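Long-range contacts in nucleocapsid (Crimean-congo hemorrhagic fever virus, PDB 4AKL), which binds single- and double-stranded RNA, probably takes part in packaging the viral genome, and probably also cleaves double-stranded DNA without sequence specificity: residues 13-17 against 77-82; 331-336 against 405-409. All blocks are in the same frame, centred on the assembly; numbering follows the deposited sequence.

Interaction 1 of 2, residues 13-17 against 77-82; sequences MNKWF and IYECAW
Met-13 and Phe-17, one turn apart on helix 10-24, face Trp-82 and Tyr-78 of helix 77-83; the axes of the two segments pass 10.6 Å apart at 125° between their N-to-C directions, and the CA atoms of Phe-17 and Tyr-78 are 6.4 Å apart. Tyr-78 is the hub. Its ring stands almost perpendicular to that of Phe-17, a T-shaped pair with planes at 87°, and drives its edge over the phenyl face, with Tyr-78 CD1 3.5 Å from Phe-17 CG. The CB of Tyr-78 lies over the same ring in a CH-pi contact, while Ile-77 brings CG2 to the phenyl rim. Met-13 works over a face of the tyrosine: CG anti to the backbone N (chi1 -178°) carries the chain toward helix 77-83, and the bends beyond it place Met-13 CE over the ring near its rim, 3.5 Å from Ala-81 CB. The sulfur sits above the Tyr-78 face at a distance and at the edge of the Trp-82 indole, two Met-aromatic contacts that suit a flexible, polarisable thioether. Ala-81, small enough for close approach, also meets Trp-16 CZ3 through CB. At the far end of the tyrosine, Tyr-78 OH donates to Asn-14 OD1 at 2.6 Å, tilted out of the carbonyl plane. The indole N-H of Trp-82 turns elsewhere, to the carbonyl of Phe-139. Tyrosine suits its place by joining a ring that packs to a hydroxyl that bonds: Met-13 covers one face, Phe-17 meets an edge, and the hydroxyl of this buried residue has Asn-14 as its partner, which probably helps hold the two helices in this setting.

Interaction 2 of 2, residues 331-336 against 405-409; sequences LFELGK and LGSGH
With OG anti to its own backbone N (chi1 179°), Ser-407 reaches in among residues 331-336 of helix 324-336, and His-409, whose CG lies anti to its carbonyl carbon (chi1 -57°), brings its imidazole alongside residues 331-335. Ser-407 OG donates to Phe-332 O at 2.7 Å, in the carbonyl plane and on a lone pair, with a C=O...O angle of 122°. Lys-336 N gives the same oxygen a weak bond, and a small hydroxyl can slip in beside it. Ser-407 OG in turn accepts from His-409 NE2 at 3.1 Å, though it lies well out of the imidazole plane. At the ring edge, CE1 of His-409 comes within 3.0 Å of Leu-331 O. The backbone adds a nearly straight bond, Gly-408 N to Gly-335 O at 2.8 Å, which comes in from above the carbonyl plane.

An extended piece of the long loop between helices 385-392 and 425-440 is thereby laid across residues 331-336, in the helical nucleocapsid fold of nairoviruses. Gly-335 suits this crossing because a side chain there would run into Ser-407 OG, His-409 NE2 and Gly-408 O. Gly-406, at positive phi, has the backbone freedom the loop needs, and its carbonyl and that of Leu-405 are held by Lys-72.

Toward Leu-405 the contact turns apolar. Phe-332 sets CD1 3.5 Å from Ser-407 CB and offers its ring edge to Leu-405 CD1.

The chain of Lys-336 runs alongside Gly-406, its polar end turned elsewhere: a bend at the third torsion directs Lys-336 NZ toward Glu-333 OE1, in a salt bridge of 3.0 Å on the syn side of the carboxylate.

In the fold
Interaction 1 and interaction 2 are both largely buried, lie on the same side of the chain's centre with their own centres about 18 Å apart, and do not touch. They share no helix: 13-17 and 77-82 join two helices near the N-terminus, whereas 331-336 and 405-409 tie a helix to a loop much later in the chain. Their chemistry follows. Between two helices, interaction 1 relies on side chains: aromatic rings, sulfur and a single hydrogen bond. Where a loop crosses a helix, interaction 2 draws on backbone carbonyls, glycines and a serine, and its Leu-405 is exposed.

Interaction 1 of 2, residues 13-17 against 77-82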
loop_
_atom_site.group_PDB
_atom_site.type_symbol
_atom_site.label_atom_id
_atom_site.label_comp_id
_atom_site.label_asym_id
_atom_site.label_seq_id
_atom_site.Cartn_x
_atom_site.Cartn_y
_atom_site.Cartn_z
ATOM N N MET A 13 -23.370 -8.645 9.082
ATOM C CA MET A 13 -23.115 -7.589 8.141
ATOM C C MET A 13 -24.106 -7.574 6.996
ATOM O O MET A 13 -24.590 -6.502 6.642
ATOM C CB MET A 13 -21.660 -7.639 7.573
ATOM C CG MET A 13 -21.337 -6.483 6.607
ATOM S SD MET A 13 -21.055 -4.896 7.409
ATOM C CE MET A 13 -21.915 -3.824 6.260
ATOM N N ASN A 14 -24.409 -8.721 6.402
ATOM C CA ASN A 14 -25.350 -8.713 5.213
ATOM C C ASN A 14 -26.712 -8.166 5.526
ATOM O O ASN A 14 -27.281 -7.440 4.730
ATOM C CB ASN A 14 -25.489 -10.076 4.575
ATOM C CG ASN A 14 -24.267 -10.484 3.770
ATOM O OD1 ASN A 14 -23.472 -9.669 3.346
ATOM N ND2 ASN A 14 -24.131 -11.767 3.554
ATOM N N LYS A 15 -27.212 -8.493 6.697
ATOM C CA LYS A 15 -28.550 -8.043 7.105
ATOM C C LYS A 15 -28.561 -6.550 7.396
ATOM O O LYS A 15 -29.498 -5.850 6.994
ATOM C CB LYS A 15 -29.060 -8.840 8.307
ATOM C CG LYS A 15 -29.499 -10.236 7.944
ATOM C CD LYS A 15 -30.322 -10.850 9.079
ATOM C CE LYS A 15 -30.961 -12.159 8.671
ATOM N NZ LYS A 15 -32.047 -12.554 9.593
ATOM N N TRP A 16 -27.510 -6.060 8.076
ATOM C CA TRP A 16 -27.403 -4.650 8.342
ATOM C C TRP A 16 -27.434 -3.897 7.001
ATOM O O TRP A 16 -28.119 -2.892 6.858
ATOM C CB TRP A 16 -26.116 -4.350 9.128
ATOM C CG TRP A 16 -25.989 -2.962 9.530
ATOM C CD1 TRP A 16 -26.294 -2.443 10.736
ATOM C CD2 TRP A 16 -25.500 -1.882 8.726
ATOM N NE1 TRP A 16 -26.032 -1.084 10.746
ATOM C CE2 TRP A 16 -25.553 -0.719 9.516
ATOM C CE3 TRP A 16 -25.028 -1.783 7.404
ATOM C CZ2 TRP A 16 -25.152 0.518 9.038
ATOM C CZ3 TRP A 16 -24.650 -0.571 6.932
ATOM C CH2 TRP A 16 -24.704 0.577 7.744
ATOM N N PHE A 17 -26.690 -4.403 6.028
ATOM C CA PHE A 17 -26.621 -3.771 4.717
ATOM C C PHE A 17 -27.942 -3.802 3.904
ATOM O O PHE A 17 -28.244 -2.829 3.211
ATOM C CB PHE A 17 -25.527 -4.418 3.883
ATOM C CG PHE A 17 -25.426 -3.872 2.503
ATOM C CD1 PHE A 17 -24.946 -2.608 2.298
ATOM C CD2 PHE A 17 -25.818 -4.634 1.393
ATOM C CE1 PHE A 17 -24.843 -2.090 1.017
ATOM C CE2 PHE A 17 -25.727 -4.136 0.112
ATOM C CZ PHE A 17 -25.229 -2.852 -0.076
ATOM N N ILE A 77 -20.414 1.616 0.288
ATOM C CA ILE A 77 -21.085 1.509 1.604
ATOM C C ILE A 77 -20.845 0.227 2.369
ATOM O O ILE A 77 -20.552 0.251 3.590
ATOM C CB ILE A 77 -22.570 1.707 1.484
ATOM C CG1 ILE A 77 -22.855 3.147 1.039
ATOM C CG2 ILE A 77 -23.227 1.464 2.822
ATOM C CD1 ILE A 77 -22.347 4.250 2.039
ATOM N N TYR A 78 -20.941 -0.881 1.665
ATOM C CA TYR A 78 -20.861 -2.206 2.311
ATOM C C TYR A 78 -19.519 -2.373 2.975
ATOM O O TYR A 78 -19.437 -2.734 4.139
ATOM C CB TYR A 78 -21.061 -3.324 1.286
ATOM C CG TYR A 78 -21.073 -4.706 1.882
ATOM C CD1 TYR A 78 -22.235 -5.251 2.347
ATOM C CD2 TYR A 78 -19.892 -5.472 1.993
ATOM C CE1 TYR A 78 -22.270 -6.509 2.892
ATOM C CE2 TYR A 78 -19.914 -6.763 2.560
ATOM C CZ TYR A 78 -21.098 -7.266 3.002
ATOM O OH TYR A 78 -21.161 -8.521 3.551
ATOM N N GLU A 79 -18.466 -2.080 2.236
ATOM C CA GLU A 79 -17.123 -2.341 2.740
ATOM C C GLU A 79 -16.710 -1.301 3.764
ATOM O O GLU A 79 -16.062 -1.663 4.756
ATOM C CB GLU A 79 -16.123 -2.441 1.598
ATOM C CG GLU A 79 -16.313 -3.671 0.756
ATOM C CD GLU A 79 -17.476 -3.609 -0.277
ATOM O OE1 GLU A 79 -17.944 -2.497 -0.611
ATOM O OE2 GLU A 79 -17.906 -4.714 -0.757
ATOM N N CYS A 80 -17.101 -0.025 3.544
ATOM C CA CYS A 80 -16.843 1.044 4.522
ATOM C C CYS A 80 -17.560 0.711 5.830
ATOM O O CYS A 80 -16.983 0.846 6.917
ATOM C CB CYS A 80 -17.311 2.410 3.984
ATOM S SG CYS A 80 -16.360 3.020 2.582
ATOM N N ALA A 81 -18.811 0.260 5.739
ATOM C CA ALA A 81 -19.537 -0.125 6.960
ATOM C C ALA A 81 -18.833 -1.304 7.639
ATOM O O ALA A 81 -18.688 -1.330 8.867
ATOM C CB ALA A 81 -20.946 -0.443 6.674
ATOM N N TRP A 82 -18.399 -2.288 6.860
ATOM C CA TRP A 82 -17.670 -3.418 7.435
ATOM C C TRP A 82 -16.364 -2.966 8.149
ATOM O O TRP A 82 -16.061 -3.424 9.260
ATOM C CB TRP A 82 -17.364 -4.439 6.338
ATOM C CG TRP A 82 -16.471 -5.612 6.734
ATOM C CD1 TRP A 82 -15.184 -5.814 6.335
ATOM C CD2 TRP A 82 -16.810 -6.738 7.567
ATOM N NE1 TRP A 82 -14.693 -6.974 6.851
ATOM C CE2 TRP A 82 -15.662 -7.575 7.616
ATOM C CE3 TRP A 82 -17.969 -7.126 8.273
ATOM C CZ2 TRP A 82 -15.626 -8.768 8.366
ATOM C CZ3 TRP A 82 -17.942 -8.306 9.003
ATOM C CH2 TRP A 82 -16.779 -9.117 9.044
#

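Interaction 2 of 2, residues 331-336 against 405-409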
loop_
_atom_site.group_PDB
_atom_site.type_symbol
_atom_site.label_atom_id
_atom_site.label_comp_id
_atom_site.label_asym_id
_atom_site.label_seq_id
_atom_site.Cartn_x
_atom_site.Cartn_y
_atom_site.Cartn_z
ATOM N N LEU A 331 -13.862 12.686 10.665
ATOM C CA LEU A 331 -13.553 12.432 9.280
ATOM C C LEU A 331 -14.738 12.665 8.371
ATOM O O LEU A 331 -14.562 13.141 7.265
ATOM C CB LEU A 331 -12.987 11.042 9.119
ATOM C CG LEU A 331 -11.633 10.795 9.838
ATOM C CD1 LEU A 331 -11.341 9.288 10.075
ATOM C CD2 LEU A 331 -10.454 11.471 9.069
ATOM N N PHE A 332 -15.926 12.370 8.852
ATOM C CA PHE A 332 -17.138 12.563 8.091
ATOM C C PHE A 332 -17.353 14.033 7.804
ATOM O O PHE A 332 -17.636 14.383 6.688
ATOM C CB PHE A 332 -18.360 12.001 8.837
ATOM C CG PHE A 332 -19.689 12.333 8.195
ATOM C CD1 PHE A 332 -20.133 11.641 7.081
ATOM C CD2 PHE A 332 -20.507 13.341 8.725
ATOM C CE1 PHE A 332 -21.343 11.945 6.481
ATOM C CE2 PHE A 332 -21.763 13.657 8.158
ATOM C CZ PHE A 332 -22.185 12.963 7.035
ATOM N N GLU A 333 -17.209 14.868 8.824
ATOM C CA GLU A 333 -17.355 16.355 8.673
ATOM C C GLU A 333 -16.381 16.870 7.675
ATOM O O GLU A 333 -16.699 17.740 6.933
ATOM C CB GLU A 333 -17.138 17.087 9.995
ATOM C CG GLU A 333 -18.078 16.671 11.099
ATOM C CD GLU A 333 -19.487 16.999 10.774
ATOM O OE1 GLU A 333 -19.686 18.091 10.212
ATOM O OE2 GLU A 333 -20.404 16.200 11.078
ATOM N N LEU A 334 -15.186 16.280 7.642
ATOM C CA LEU A 334 -14.103 16.746 6.803
ATOM C C LEU A 334 -14.361 16.520 5.284
ATOM O O LEU A 334 -14.023 17.347 4.437
ATOM C CB LEU A 334 -12.851 15.984 7.247
ATOM C CG LEU A 334 -11.495 16.629 7.365
ATOM C CD1 LEU A 334 -11.478 17.806 8.319
ATOM C CD2 LEU A 334 -10.449 15.556 7.819
ATOM N N GLY A 335 -14.938 15.373 4.947
ATOM C CA GLY A 335 -15.285 15.069 3.592
ATOM C C GLY A 335 -16.638 15.626 3.178
ATOM O O GLY A 335 -16.957 15.583 2.017
ATOM N N LYS A 336 -17.429 16.135 4.131
ATOM C CA LYS A 336 -18.753 16.695 3.839
ATOM C C LYS A 336 -18.535 18.108 3.342
ATOM O O LYS A 336 -19.059 18.466 2.266
ATOM C CB LYS A 336 -19.634 16.654 5.111
ATOM C CG LYS A 336 -21.036 17.127 4.973
ATOM C CD LYS A 336 -21.899 16.915 6.295
ATOM C CE LYS A 336 -21.354 17.752 7.491
ATOM N NZ LYS A 336 -22.254 17.751 8.671
ATOM N N LEU A 405 -25.869 12.254 3.084
ATOM C CA LEU A 405 -25.454 13.658 2.847
ATOM C C LEU A 405 -24.188 13.734 1.957
ATOM O O LEU A 405 -23.910 14.744 1.292
ATOM C CB LEU A 405 -25.205 14.383 4.168
ATOM C CG LEU A 405 -26.387 14.496 5.153
ATOM C CD1 LEU A 405 -25.923 14.964 6.506
ATOM C CD2 LEU A 405 -27.494 15.438 4.598
ATOM N N GLY A 406 -23.426 12.650 1.988
ATOM C CA GLY A 406 -22.246 12.469 1.145
ATOM C C GLY A 406 -21.022 13.026 1.832
ATOM O O GLY A 406 -21.003 14.179 2.185
ATOM N N SER A 407 -19.989 12.194 2.005
ATOM C CA SER A 407 -18.703 12.672 2.564
ATOM C C SER A 407 -17.624 12.096 1.668
ATOM O O SER A 407 -17.539 10.887 1.507
ATOM C CB SER A 407 -18.559 12.287 4.031
ATOM O OG SER A 407 -17.346 12.728 4.511
ATOM N N GLY A 408 -16.850 12.985 1.039
ATOM C CA GLY A 408 -15.923 12.655 0.007
ATOM C C GLY A 408 -14.517 12.437 0.482
ATOM O O GLY A 408 -13.904 13.358 1.022
ATOM N N HIS A 409 -13.994 11.214 0.286
ATOM C CA HIS A 409 -12.612 10.878 0.606
ATOM C C HIS A 409 -11.981 10.236 -0.631
ATOM O O HIS A 409 -12.628 9.446 -1.312
ATOM C CB HIS A 409 -12.541 10.004 1.853
ATOM C CG HIS A 409 -13.185 10.646 3.022
ATOM N ND1 HIS A 409 -12.530 11.559 3.801
ATOM C CD2 HIS A 409 -14.457 10.568 3.511
ATOM C CE1 HIS A 409 -13.345 12.002 4.741
ATOM N NE2 HIS A 409 -14.523 11.414 4.593
#